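Local coordinates for Baccell_00875 (Bacteroides cellulosilyticus DSM 14838, PDB 5NO8), which probably removes L-rhamnose caps from complex arabinogalactan proteins, acting as a polysaccharide lyase that cleaves next to glucuronic acid, at residues Ala241-Gly244 with Asn245-Arg249; Phe248-Lys251 with Leu252-Gly256; Val260-Asn263 with Lys264-Phe267; Ala591-His594 with Trp595-His598; Ser633-Lys636 with Arg637-Val641. One frame throughout, in Å; residues are numbered along the deposited sequence.

Contact 1 (Ala241-Gly244 with Asn245-Arg249)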
loop_
_atom_site.group_PDB
_atom_site.type_symbol
_atom_site.label_atom_id
_atom_site.label_comp_id
_atom_site.label_asym_id
_atom_site.label_seq_id
_atom_site.Cartn_x
_atom_site.Cartn_y
_atom_site.Cartn_z
ATOM N N ALA A 241 1.997 8.462 -22.765
ATOM C CA ALA A 241 3.174 8.836 -22.022
ATOM C C ALA A 241 2.898 10.127 -21.269
ATOM O O ALA A 241 2.165 10.983 -21.735
ATOM C CB ALA A 241 4.334 9.058 -22.989
ATOM N N HIS A 242 3.514 10.270 -20.110
ATOM C CA HIS A 242 3.458 11.506 -19.365
ATOM C C HIS A 242 4.708 11.722 -18.530
ATOM O O HIS A 242 5.537 10.839 -18.387
ATOM C CB HIS A 242 2.160 11.609 -18.526
ATOM C CG HIS A 242 2.108 10.676 -17.363
ATOM N ND1 HIS A 242 2.756 10.934 -16.176
ATOM C CD2 HIS A 242 1.513 9.465 -17.208
ATOM C CE1 HIS A 242 2.530 9.946 -15.326
ATOM N NE2 HIS A 242 1.791 9.035 -15.934
ATOM N N ASN A 243 4.838 12.918 -18.005
ATOM C CA ASN A 243 6.056 13.342 -17.299
ATOM C C ASN A 243 5.966 13.411 -15.798
ATOM O O ASN A 243 6.875 13.909 -15.157
ATOM C CB ASN A 243 6.515 14.679 -17.872
ATOM C CG ASN A 243 7.158 14.524 -19.226
ATOM O OD1 ASN A 243 7.892 13.556 -19.479
ATOM N ND2 ASN A 243 6.887 15.475 -20.118
ATOM N N GLY A 244 4.896 12.899 -15.205
ATOM C CA GLY A 244 4.785 12.864 -13.738
ATOM C C GLY A 244 3.362 13.188 -13.333
ATOM O O GLY A 244 2.508 13.384 -14.201
ATOM N N ASN A 245 3.121 13.251 -12.030
ATOM C CA ASN A 245 1.750 13.356 -11.514
ATOM C C ASN A 245 0.976 14.565 -12.027
ATOM O O ASN A 245 -0.196 14.439 -12.386
ATOM C CB ASN A 245 1.734 13.289 -9.990
ATOM C CG ASN A 245 2.252 11.957 -9.459
ATOM O OD1 ASN A 245 1.956 10.889 -9.992
ATOM N ND2 ASN A 245 3.058 12.022 -8.409
ATOM N N ASP A 246 1.611 15.734 -12.085
ATOM C CA ASP A 246 0.924 16.936 -12.577
ATOM C C ASP A 246 0.560 16.828 -14.036
ATOM O O ASP A 246 -0.497 17.268 -14.449
ATOM C CB ASP A 246 1.783 18.206 -12.382
ATOM C CG ASP A 246 1.812 18.698 -10.958
ATOM O OD1 ASP A 246 0.924 18.327 -10.149
ATOM O OD2 ASP A 246 2.733 19.502 -10.643
ATOM N N ASP A 247 1.483 16.295 -14.832
ATOM C CA ASP A 247 1.272 16.141 -16.251
ATOM C C ASP A 247 0.183 15.089 -16.488
ATOM O O ASP A 247 -0.695 15.286 -17.331
ATOM C CB ASP A 247 2.580 15.723 -16.911
ATOM C CG ASP A 247 2.530 15.779 -18.425
ATOM O OD1 ASP A 247 1.920 16.706 -18.978
ATOM O OD2 ASP A 247 3.133 14.896 -19.075
ATOM N N PHE A 248 0.238 14.003 -15.721
ATOM C CA PHE A 248 -0.832 12.974 -15.769
ATOM C C PHE A 248 -2.199 13.597 -15.502
ATOM O O PHE A 248 -3.134 13.429 -16.289
ATOM C CB PHE A 248 -0.573 11.850 -14.777
ATOM C CG PHE A 248 -1.703 10.851 -14.698
ATOM C CD1 PHE A 248 -1.868 9.874 -15.687
ATOM C CD2 PHE A 248 -2.604 10.887 -13.648
ATOM C CE1 PHE A 248 -2.903 8.958 -15.628
ATOM C CE2 PHE A 248 -3.678 9.989 -13.587
ATOM C CZ PHE A 248 -3.817 9.013 -14.573
ATOM N N ARG A 249 -2.293 14.363 -14.428
ATOM C CA ARG A 249 -3.567 15.015 -14.088
ATOM C C ARG A 249 -4.069 15.968 -15.148
ATOM O O ARG A 249 -5.266 15.982 -15.492
ATOM C CB ARG A 249 -3.464 15.739 -12.740
ATOM C CG ARG A 249 -3.507 14.792 -11.555
ATOM C CD ARG A 249 -3.593 15.529 -10.235
ATOM N NE ARG A 249 -2.338 16.151 -9.872
ATOM C CZ ARG A 249 -1.400 15.630 -9.069
ATOM N NH1 ARG A 249 -1.499 14.433 -8.510
ATOM N NH2 ARG A 249 -0.309 16.332 -8.829
#

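Contact 2 (Phe248-Lys251 with Leu252-Gly256)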
loop_
_atom_site.group_PDB
_atom_site.type_symbol
_atom_site.label_atom_id
_atom_site.label_comp_id
_atom_site.label_asym_id
_atom_site.label_seq_id
_atom_site.Cartn_x
_atom_site.Cartn_y
_atom_site.Cartn_z
ATOM N N PHE A 248 0.238 14.003 -15.721
ATOM C CA PHE A 248 -0.832 12.974 -15.769
ATOM C C PHE A 248 -2.199 13.597 -15.502
ATOM O O PHE A 248 -3.134 13.429 -16.289
ATOM C CB PHE A 248 -0.573 11.850 -14.777
ATOM C CG PHE A 248 -1.703 10.851 -14.698
ATOM C CD1 PHE A 248 -1.868 9.874 -15.687
ATOM C CD2 PHE A 248 -2.604 10.887 -13.648
ATOM C CE1 PHE A 248 -2.903 8.958 -15.628
ATOM C CE2 PHE A 248 -3.678 9.989 -13.587
ATOM C CZ PHE A 248 -3.817 9.013 -14.573
ATOM N N ARG A 249 -2.293 14.363 -14.428
ATOM C CA ARG A 249 -3.567 15.015 -14.088
ATOM C C ARG A 249 -4.069 15.968 -15.148
ATOM O O ARG A 249 -5.266 15.982 -15.492
ATOM C CB ARG A 249 -3.464 15.739 -12.740
ATOM C CG ARG A 249 -3.507 14.792 -11.555
ATOM C CD ARG A 249 -3.593 15.529 -10.235
ATOM N NE ARG A 249 -2.338 16.151 -9.872
ATOM C CZ ARG A 249 -1.400 15.630 -9.069
ATOM N NH1 ARG A 249 -1.499 14.433 -8.510
ATOM N NH2 ARG A 249 -0.309 16.332 -8.829
ATOM N N HIS A 250 -3.144 16.745 -15.709
ATOM C CA HIS A 250 -3.474 17.673 -16.782
ATOM C C HIS A 250 -4.037 16.940 -17.993
ATOM O O HIS A 250 -5.075 17.311 -18.537
ATOM C CB HIS A 250 -2.223 18.492 -17.180
ATOM C CG HIS A 250 -2.488 19.520 -18.239
ATOM N ND1 HIS A 250 -3.268 20.635 -18.016
ATOM C CD2 HIS A 250 -2.108 19.580 -19.537
ATOM C CE1 HIS A 250 -3.351 21.345 -19.130
ATOM N NE2 HIS A 250 -2.660 20.724 -20.069
ATOM N N LYS A 251 -3.349 15.884 -18.394
ATOM C CA LYS A 251 -3.751 15.077 -19.543
ATOM C C LYS A 251 -5.078 14.353 -19.305
ATOM O O LYS A 251 -5.929 14.280 -20.217
ATOM C CB LYS A 251 -2.648 14.089 -19.876
ATOM C CG LYS A 251 -1.450 14.764 -20.535
ATOM C CD LYS A 251 -0.341 13.742 -20.739
ATOM C CE LYS A 251 0.955 14.346 -21.268
ATOM N NZ LYS A 251 0.842 14.655 -22.690
ATOM N N LEU A 252 -5.266 13.852 -18.090
ATOM C CA LEU A 252 -6.576 13.255 -17.725
ATOM C C LEU A 252 -7.736 14.249 -17.932
ATOM O O LEU A 252 -8.778 13.912 -18.546
ATOM C CB LEU A 252 -6.524 12.673 -16.312
ATOM C CG LEU A 252 -7.815 12.087 -15.721
ATOM C CD1 LEU A 252 -7.468 11.022 -14.678
ATOM C CD2 LEU A 252 -8.710 13.146 -15.122
ATOM N N LEU A 253 -7.549 15.480 -17.477
ATOM C CA LEU A 253 -8.553 16.529 -17.677
ATOM C C LEU A 253 -8.700 16.913 -19.159
ATOM O O LEU A 253 -9.822 17.128 -19.628
ATOM C CB LEU A 253 -8.228 17.763 -16.841
ATOM C CG LEU A 253 -8.244 17.577 -15.319
ATOM C CD1 LEU A 253 -7.706 18.819 -14.616
ATOM C CD2 LEU A 253 -9.649 17.268 -14.840
ATOM N N GLU A 254 -7.581 16.959 -19.891
ATOM C CA GLU A 254 -7.623 17.248 -21.329
ATOM C C GLU A 254 -8.407 16.225 -22.086
ATOM O O GLU A 254 -9.088 16.561 -23.052
ATOM C CB GLU A 254 -6.229 17.319 -21.942
ATOM C CG GLU A 254 -5.434 18.517 -21.472
ATOM C CD GLU A 254 -4.089 18.656 -22.163
ATOM O OE1 GLU A 254 -3.449 17.615 -22.465
ATOM O OE2 GLU A 254 -3.695 19.828 -22.402
ATOM N N LYS A 255 -8.334 14.980 -21.628
ATOM C CA LYS A 255 -9.041 13.875 -22.260
ATOM C C LYS A 255 -10.509 13.820 -21.845
ATOM O O LYS A 255 -11.226 12.918 -22.264
ATOM C CB LYS A 255 -8.293 12.560 -21.978
ATOM C CG LYS A 255 -6.999 12.515 -22.796
ATOM C CD LYS A 255 -6.062 11.392 -22.439
ATOM C CE LYS A 255 -4.693 11.635 -23.075
ATOM N NZ LYS A 255 -4.764 11.575 -24.561
ATOM N N GLY A 256 -10.963 14.774 -21.024
ATOM C CA GLY A 256 -12.376 14.916 -20.697
ATOM C C GLY A 256 -12.852 14.218 -19.432
ATOM O O GLY A 256 -14.047 14.213 -19.151
#

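Contact 3 (Val260-Asn263 with Lys264-Phe267)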
loop_
_atom_site.group_PDB
_atom_site.type_symbol
_atom_site.label_atom_id
_atom_site.label_comp_id
_atom_site.label_asym_id
_atom_site.label_seq_id
_atom_site.Cartn_x
_atom_site.Cartn_y
_atom_site.Cartn_z
ATOM N N VAL A 260 -11.440 13.805 -8.524
ATOM C CA VAL A 260 -12.104 13.999 -7.249
ATOM C C VAL A 260 -11.058 14.015 -6.154
ATOM O O VAL A 260 -10.120 13.237 -6.173
ATOM C CB VAL A 260 -13.139 12.893 -7.011
ATOM C CG1 VAL A 260 -13.805 13.024 -5.656
ATOM C CG2 VAL A 260 -14.202 12.994 -8.082
ATOM N N SER A 261 -11.247 14.902 -5.175
ATOM C CA SER A 261 -10.397 14.920 -4.009
ATOM C C SER A 261 -11.202 15.429 -2.810
ATOM O O SER A 261 -12.156 16.188 -2.975
ATOM C CB SER A 261 -9.183 15.818 -4.237
ATOM O OG SER A 261 -9.599 17.083 -4.709
ATOM N N CYS A 262 -10.746 15.052 -1.622
ATOM C CA CYS A 262 -11.359 15.473 -0.363
ATOM C C CYS A 262 -10.313 16.189 0.468
ATOM O O CYS A 262 -9.125 15.959 0.316
ATOM C CB CYS A 262 -11.872 14.271 0.421
ATOM S SG CYS A 262 -13.051 13.246 -0.500
ATOM N N ASN A 263 -10.759 17.025 1.403
ATOM C CA ASN A 263 -9.821 17.706 2.282
ATOM C C ASN A 263 -9.064 16.694 3.147
ATOM O O ASN A 263 -7.880 16.884 3.427
ATOM C CB ASN A 263 -10.504 18.822 3.101
ATOM C CG ASN A 263 -11.593 18.311 4.009
ATOM O OD1 ASN A 263 -12.478 17.582 3.579
ATOM N ND2 ASN A 263 -11.505 18.646 5.292
ATOM N N LYS A 264 -9.753 15.634 3.573
ATOM C CA LYS A 264 -9.140 14.504 4.264
ATOM C C LYS A 264 -9.928 13.285 3.868
ATOM O O LYS A 264 -10.997 13.435 3.298
ATOM C CB LYS A 264 -9.284 14.648 5.752
ATOM C CG LYS A 264 -8.663 15.874 6.313
ATOM C CD LYS A 264 -8.485 15.721 7.800
ATOM C CE LYS A 264 -9.679 16.141 8.597
ATOM N NZ LYS A 264 -9.135 16.880 9.801
ATOM N N TYR A 265 -9.416 12.102 4.179
ATOM C CA TYR A 265 -10.145 10.855 3.894
ATOM C C TYR A 265 -10.599 10.112 5.113
ATOM O O TYR A 265 -11.377 9.168 5.004
ATOM C CB TYR A 265 -9.327 9.961 2.938
ATOM C CG TYR A 265 -9.142 10.673 1.651
ATOM C CD1 TYR A 265 -10.136 10.651 0.662
ATOM C CD2 TYR A 265 -7.996 11.454 1.420
ATOM C CE1 TYR A 265 -10.002 11.389 -0.506
ATOM C CE2 TYR A 265 -7.844 12.175 0.243
ATOM C CZ TYR A 265 -8.846 12.133 -0.733
ATOM O OH TYR A 265 -8.736 12.871 -1.883
ATOM N N VAL A 266 -10.135 10.536 6.286
ATOM C CA VAL A 266 -10.624 10.018 7.545
ATOM C C VAL A 266 -11.016 11.228 8.397
ATOM O O VAL A 266 -10.228 12.169 8.547
ATOM C CB VAL A 266 -9.568 9.171 8.280
ATOM C CG1 VAL A 266 -10.110 8.687 9.613
ATOM C CG2 VAL A 266 -9.135 8.001 7.408
ATOM N N PHE A 267 -12.242 11.196 8.902
ATOM C CA PHE A 267 -12.853 12.284 9.664
ATOM C C PHE A 267 -13.250 11.819 11.047
ATOM O O PHE A 267 -13.665 10.686 11.203
ATOM C CB PHE A 267 -14.126 12.723 8.959
ATOM C CG PHE A 267 -13.878 13.343 7.642
ATOM C CD1 PHE A 267 -13.558 14.695 7.561
ATOM C CD2 PHE A 267 -13.829 12.561 6.488
ATOM C CE1 PHE A 267 -13.280 15.287 6.351
ATOM C CE2 PHE A 267 -13.561 13.161 5.265
ATOM C CZ PHE A 267 -13.306 14.522 5.193
#

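Contact 4 (Ala591-His594 with Trp595-His598). With GOL (glycerol), chain C.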
loop_
_atom_site.group_PDB
_atom_site.type_symbol
_atom_site.label_atom_id
_atom_site.label_comp_id
_atom_site.label_asym_id
_atom_site.label_seq_id
_atom_site.Cartn_x
_atom_site.Cartn_y
_atom_site.Cartn_z
ATOM N N ALA A 591 1.547 3.563 0.382
ATOM C CA ALA A 591 2.435 2.801 -0.469
ATOM C C ALA A 591 1.864 1.463 -0.938
ATOM O O ALA A 591 1.262 0.700 -0.158
ATOM C CB ALA A 591 3.732 2.559 0.261
ATOM N N ILE A 592 2.159 1.143 -2.197
ATOM C CA ILE A 592 1.872 -0.160 -2.723
ATOM C C ILE A 592 2.646 -1.197 -1.921
ATOM O O ILE A 592 3.865 -1.127 -1.813
ATOM C CB ILE A 592 2.278 -0.298 -4.196
ATOM C CG1 ILE A 592 1.448 0.638 -5.090
ATOM C CG2 ILE A 592 2.112 -1.761 -4.647
ATOM C CD1 ILE A 592 2.061 0.835 -6.461
ATOM N N ARG A 593 1.899 -2.111 -1.326
ATOM C CA ARG A 593 2.403 -3.294 -0.636
ATOM C C ARG A 593 1.390 -4.392 -0.934
ATOM O O ARG A 593 0.191 -4.123 -1.073
ATOM C CB ARG A 593 2.538 -3.050 0.868
ATOM C CG ARG A 593 3.398 -1.839 1.216
ATOM C CD ARG A 593 3.609 -1.609 2.724
ATOM N NE ARG A 593 4.096 -2.819 3.366
ATOM C CZ ARG A 593 5.364 -3.250 3.335
ATOM N NH1 ARG A 593 6.321 -2.528 2.772
ATOM N NH2 ARG A 593 5.670 -4.405 3.880
ATOM N N HIS A 594 1.844 -5.619 -1.092
ATOM C CA HIS A 594 0.968 -6.668 -1.638
ATOM C C HIS A 594 1.314 -8.106 -1.244
ATOM O O HIS A 594 0.935 -9.058 -1.927
ATOM C CB HIS A 594 0.841 -6.519 -3.158
ATOM C CG HIS A 594 2.143 -6.600 -3.901
ATOM N ND1 HIS A 594 2.914 -7.751 -3.951
ATOM C CD2 HIS A 594 2.804 -5.672 -4.622
ATOM C CE1 HIS A 594 3.988 -7.514 -4.679
ATOM N NE2 HIS A 594 3.933 -6.273 -5.126
ATOM N N TRP A 595 1.936 -8.280 -0.087
ATOM C CA TRP A 595 2.304 -9.628 0.391
ATOM C C TRP A 595 2.044 -9.939 1.869
ATOM O O TRP A 595 2.055 -11.109 2.258
ATOM C CB TRP A 595 3.790 -9.870 0.061
ATOM C CG TRP A 595 4.647 -8.832 0.633
ATOM C CD1 TRP A 595 5.200 -8.811 1.881
ATOM C CD2 TRP A 595 5.025 -7.620 0.002
ATOM N NE1 TRP A 595 5.908 -7.650 2.054
ATOM C CE2 TRP A 595 5.793 -6.890 0.922
ATOM C CE3 TRP A 595 4.782 -7.074 -1.253
ATOM C CZ2 TRP A 595 6.325 -5.651 0.616
ATOM C CZ3 TRP A 595 5.294 -5.843 -1.550
ATOM C CH2 TRP A 595 6.052 -5.137 -0.616
ATOM N N ASP A 596 1.773 -8.936 2.700
ATOM C CA ASP A 596 1.736 -9.186 4.142
ATOM C C ASP A 596 0.525 -9.965 4.608
ATOM O O ASP A 596 0.581 -10.589 5.666
ATOM C CB ASP A 596 1.890 -7.876 4.925
ATOM C CG ASP A 596 3.275 -7.306 4.798
ATOM O OD1 ASP A 596 4.193 -7.976 5.324
ATOM O OD2 ASP A 596 3.463 -6.240 4.148
ATOM N N GLY A 597 -0.568 -9.939 3.842
ATOM C CA GLY A 597 -1.708 -10.793 4.132
ATOM C C GLY A 597 -1.367 -12.269 4.153
ATOM O O GLY A 597 -1.976 -13.042 4.897
ATOM N N HIS A 598 -0.399 -12.660 3.327
ATOM C CA HIS A 598 0.031 -14.047 3.282
ATOM C C HIS A 598 0.841 -14.418 4.534
ATOM O O HIS A 598 0.534 -15.395 5.218
ATOM C CB HIS A 598 0.883 -14.354 2.044
ATOM C CG HIS A 598 1.290 -15.793 1.978
ATOM N ND1 HIS A 598 0.412 -16.797 1.623
ATOM C CD2 HIS A 598 2.452 -16.410 2.316
ATOM C CE1 HIS A 598 1.027 -17.968 1.714
ATOM N NE2 HIS A 598 2.268 -17.759 2.129
HETATM C C1 GOL C . 9.603 -6.636 5.922
HETATM O O1 GOL C . 10.467 -5.511 5.689
HETATM C C2 GOL C . 8.200 -6.391 5.358
HETATM O O2 GOL C . 8.156 -6.258 3.914
HETATM C C3 GOL C . 7.258 -7.515 5.823
HETATM O O3 GOL C . 6.689 -8.241 4.742
#

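Contact 5 (Ser633-Lys636 with Arg637-Val641)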
loop_
_atom_site.group_PDB
_atom_site.type_symbol
_atom_site.label_atom_id
_atom_site.label_comp_id
_atom_site.label_asym_id
_atom_site.label_seq_id
_atom_site.Cartn_x
_atom_site.Cartn_y
_atom_site.Cartn_z
ATOM N N SER A 633 4.626 21.485 3.951
ATOM C CA SER A 633 3.742 20.683 3.094
ATOM C C SER A 633 3.989 19.192 3.369
ATOM O O SER A 633 3.065 18.397 3.305
ATOM C CB SER A 633 3.867 21.035 1.588
ATOM O OG SER A 633 5.082 20.547 0.998
ATOM N N TYR A 634 5.230 18.823 3.677
ATOM C CA TYR A 634 5.546 17.456 4.041
ATOM C C TYR A 634 5.006 17.014 5.376
ATOM O O TYR A 634 4.647 15.840 5.507
ATOM C CB TYR A 634 7.041 17.164 3.902
ATOM C CG TYR A 634 7.379 16.849 2.466
ATOM C CD1 TYR A 634 7.688 17.864 1.556
ATOM C CD2 TYR A 634 7.323 15.541 1.999
ATOM C CE1 TYR A 634 7.968 17.579 0.213
ATOM C CE2 TYR A 634 7.609 15.246 0.669
ATOM C CZ TYR A 634 7.931 16.273 -0.214
ATOM O OH TYR A 634 8.207 15.962 -1.517
ATOM N N GLN A 635 4.903 17.922 6.353
ATOM C CA GLN A 635 4.240 17.588 7.591
ATOM C C GLN A 635 2.742 17.302 7.370
ATOM O O GLN A 635 2.208 16.376 7.987
ATOM C CB GLN A 635 4.450 18.671 8.670
ATOM C CG GLN A 635 3.728 18.441 9.997
ATOM C CD GLN A 635 4.072 17.139 10.679
ATOM O OE1 GLN A 635 5.146 16.566 10.467
ATOM N NE2 GLN A 635 3.160 16.651 11.505
ATOM N N LYS A 636 2.086 18.077 6.517
ATOM C CA LYS A 636 0.672 17.828 6.203
ATOM C C LYS A 636 0.524 16.477 5.499
ATOM O O LYS A 636 -0.423 15.727 5.758
ATOM C CB LYS A 636 0.096 18.936 5.340
ATOM C CG LYS A 636 0.102 20.293 6.013
ATOM C CD LYS A 636 -0.753 20.307 7.254
ATOM C CE LYS A 636 -1.119 21.737 7.605
ATOM N NZ LYS A 636 -1.825 21.770 8.916
ATOM N N ARG A 637 1.470 16.167 4.623
ATOM C CA ARG A 637 1.485 14.854 3.975
ATOM C C ARG A 637 1.720 13.705 4.935
ATOM O O ARG A 637 1.020 12.686 4.891
ATOM C CB ARG A 637 2.451 14.852 2.808
ATOM C CG ARG A 637 1.948 15.757 1.700
ATOM C CD ARG A 637 2.997 15.937 0.625
ATOM N NE ARG A 637 3.246 14.680 -0.075
ATOM C CZ ARG A 637 4.108 14.537 -1.075
ATOM N NH1 ARG A 637 4.839 15.576 -1.507
ATOM N NH2 ARG A 637 4.251 13.347 -1.631
ATOM N N ALA A 638 2.648 13.879 5.872
ATOM C CA ALA A 638 2.871 12.903 6.914
ATOM C C ALA A 638 1.604 12.627 7.693
ATOM O O ALA A 638 1.308 11.480 8.032
ATOM C CB ALA A 638 3.964 13.389 7.875
ATOM N N GLU A 639 0.881 13.693 8.019
ATOM C CA GLU A 639 -0.377 13.570 8.776
ATOM C C GLU A 639 -1.441 12.762 8.022
ATOM O O GLU A 639 -2.169 11.949 8.616
ATOM C CB GLU A 639 -0.909 14.966 9.123
ATOM C CG GLU A 639 -0.114 15.622 10.250
ATOM C CD GLU A 639 -0.306 17.129 10.383
ATOM O OE1 GLU A 639 -1.171 17.692 9.669
ATOM O OE2 GLU A 639 0.448 17.771 11.187
ATOM N N ASN A 640 -1.519 13.020 6.730
ATOM C CA ASN A 640 -2.420 12.302 5.836
ATOM C C ASN A 640 -2.088 10.808 5.787
ATOM O O ASN A 640 -2.996 9.957 5.899
ATOM C CB ASN A 640 -2.360 12.919 4.445
ATOM C CG ASN A 640 -3.282 12.227 3.473
ATOM O OD1 ASN A 640 -4.453 12.040 3.765
ATOM N ND2 ASN A 640 -2.742 11.807 2.335
ATOM N N VAL A 641 -0.810 10.483 5.626
ATOM C CA VAL A 641 -0.402 9.073 5.566
ATOM C C VAL A 641 -0.831 8.295 6.824
ATOM O O VAL A 641 -1.455 7.237 6.747
ATOM C CB VAL A 641 1.134 8.903 5.385
ATOM C CG1 VAL A 641 1.512 7.438 5.492
ATOM C CG2 VAL A 641 1.587 9.474 4.066
HETATM O O HOH W 1 4.679 18.489 -0.781
#

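Contact 1 (Ala241-Gly244 with Asn245-Arg249)
His-242 and Phe-248 meet where strand 232-242 turns into helix 245-254, a strand-to-helix junction with Gly-244 as the N-cap. From CB outward, the histidine first passes Asp-247, whose OD2 lies 3.5 Å from His-242 CB. Its ring then lies over the first turn of the helix, with CB of Phe-248 centred 3.6 Å above one face in a CH-pi contact. The two rings meet at an oblique angle, His-242 CD2 coming 3.7 Å from Phe-248 CD1 at the edge of the phenyl. With CG between the backbone N and the carbonyl carbon (chi1 71°), ND1 is turned back to accept the N-H of Gly-244 at 3.1 Å, in the ring plane. At the tip, NE2 has a weak hydrogen bond to Asn-177. A leucine in place of His-242 would probably leave Gly-244 N without its acceptor and Phe-248 CB without the ring face it packs on. Gly-244 has a phi of 141°, which a side chain would hardly tolerate, and its carbonyl O accepts Phe-248 N at 2.8 Å, starting the helical bonding. Asp-247, in the first turn, reaches back over the junction: its OD2 takes the N-H of Asn-243 on the anti lone pair, at 2.8 Å.

Contact 2 (Phe248-Lys251 with Leu252-Gly256)
Backbone bonds from Leu-252 N to Phe-248 O (2.8 Å), Leu-253 N to Arg-249 O, Glu-254 N to His-250 O and Lys-255 N to Lys-251 O carry helix 245-254 to its C-terminal end, where a Schellman motif stops it. Gly-256 leaves the helix with a phi of 94°, a value that suits glycine, and its N still bonds back to Leu-253 O. On the outer surface His-250 and Glu-254 lie against each other one turn apart. With CG anti to the backbone N (chi1 -177°), the histidine ring leans along the helix toward its C-terminal end, and Glu-254 CG sits over one face, 3.8 Å above the plane and offset toward the rim. Extended beyond CG, the glutamate chain brings Glu-254 OE2 to 2.7 Å from His-250 NE2, above the ring plane rather than in it. Facing the protein, CE2 of Phe-248 touches CD1 of Leu-252 at 4.1 Å, next to Tyr-175, while Leu-252 and Leu-253 both rest on Leu-259 of the following strand. Lys-251 lies against Phe-240 and His-242 of strand 232-242. Lys-255 sends its amine to a salt bridge with Asp-122, and on the way its aliphatic part brushes the last turn, CG lying 3.3 Å from Lys-251 O.

Contact 3 (Val260-Asn263 with Lys264-Phe267)
An edge-strand switch, in a β-sandwich whose strand order is consistent with an immunoglobulin-like fold, brings Cys-262 and Tyr-265 together: the chain leaves strand 259-262, paired with strand 272-278, and enters strand 266-268, which runs parallel to strand 326-335. Tyr-265 folds back over the kink, CG anti to its carbonyl carbon (chi1 -62°), and its hydroxyl oxygen accepts the N-H of Cys-262 at 3.0 Å with an N-H...O angle of 161°. The phenol thus ties the loop to the end of the strand just left. CE1 of the ring lies 3.6 Å from Cys-262 CB, and SG approaches obliquely, 4.5 Å from the ring centroid, as a sulfur-aromatic contact. Packing is close at the bend, where Cys-262 CB sits 3.1 Å from Lys-264 O, a buried carbonyl with no hydrogen-bonding partner in the model. Across the kink, Asn-263 OD1 meets the edge of the Phe-267 ring in its plane, 3.6 Å from CZ; the same oxygen accepts the backbone N-H of Arg-274. Lys-264 turns away from the kink to a salt bridge with Glu-271. Such a break, passing one edge strand from the first sheet to a parallel place beside the last strand of the second, fits the A-to-A' switch of immunoglobulin-like domains.

Contact 4 (Ala591-His594 with Trp595-His598)
Trp-595 is wedged between His-594 and Arg-593 at the start of helix 596-600, where it holds the N-cap position. This is the dense half of the contact. The six-membered ring of the indole presents its edge to the face of His-594 in a T-shaped (edge-to-face) pair with planes at 90°, and CE3 lies 3.3 Å above the imidazole plane, toward its rim. CZ2 comes over one face of the Arg-593 guanidinium, 3.6 Å from NH2. The tryptophan side chain stands in the crowded position between backbone N and carbonyl carbon (chi1 56°), which puts the benzo edge on His-594 and CZ2 over the guanidinium, and leaves NE1 facing the glycerol. On the less tightly packed side lies this glycerol, probably from the crystallisation liquor. NE1 donates to its O3 at 2.9 Å and O2 at 3.2 Å, Arg-593 NH2 also donates to O2, and O3 in turn donates to Asp-596 OD1 at 2.6 Å. Arg-593 NH2 bonds to the syn lone pair of Asp-596 OD2 in a 2.9 Å salt bridge, while NH1 pairs with Glu-541. A leucine in place of Trp-595 would probably deprive both glycerol oxygens of a donor and leave the guanidinium freer to turn. Glu-541 and Ser-543 complete the site, and donors and carboxylates gathered round neighbouring hydroxyls make a polar pocket consistent with sugar binding.

Contact 5 (Ser633-Lys636 with Arg637-Val641)
Tyr-634 and Arg-637 run out from the helix together, on the face of helix 632-644 that meets helix 615-629. The arginine leaves the backbone with CG anti to its carbonyl carbon and bends at chi3 (66°), which stacks its guanidinium on the phenol, centres 4.6 Å apart and planes inclined by 30°. NH1 does most of the touching, 3.4 Å from Tyr-634 CZ. Several partners fix this group: NE pairs with Glu-589, NH2 with Glu-576, which also takes the tyrosine hydroxyl, and NH1 donates at 3.0 Å to a water in the guanidinium plane. That water donates to Ser-633 OG at 2.8 Å, linking positions one turn apart; OG is also hydrogen-bonded to Asp-631. On another side of the helix, Gln-635 starts with CG anti to its backbone N and folds at chi2 (58°), bringing NE2 back to Glu-639 OE2 at 3.0 Å. The donor meets the carboxylate on its anti side and out of its plane, amide and carboxylate standing nearly at right angles; NE2 bonds Val-690 O too. Lys-636, kinked at chi2, runs alongside Glu-639, its CD 3.6 Å from OE1, but NZ remains beyond salt-bridge distance at 4.2 Å. Side-chain ties spaced three and four residues apart are characteristic of an α-helix, here packed against helices 615-629 and 682-692 in the mainly helical C-terminal part, consistent with the α/α toroid of many polysaccharide lyases.

How the contacts relate
Contacts 1 and 2 lie at the start and the end of helix 245-254, sharing Phe-248 and Arg-249; their centres are 9 Å apart, and Ala-241 O lies 3.6 Å from Lys-251 CE. After a short loop the chain enters strand 259-262 of contact 3, which in turn touches contact 5: Tyr-265 CD2 is 4.3 Å from Asn-640 OD1, joining the β-sandwich to the helical domain. Contact 4, with its glycerol, is the most central, about 7 Å from the centre of the chain. It touches none of the others. Between nearest atoms, contact 4 and contact 5 are about 6 Å apart. Contacts 1, 2 and 3 lie farther from the glycerol site, with nearest atoms about 11, 13 and 12 Å from contact 4.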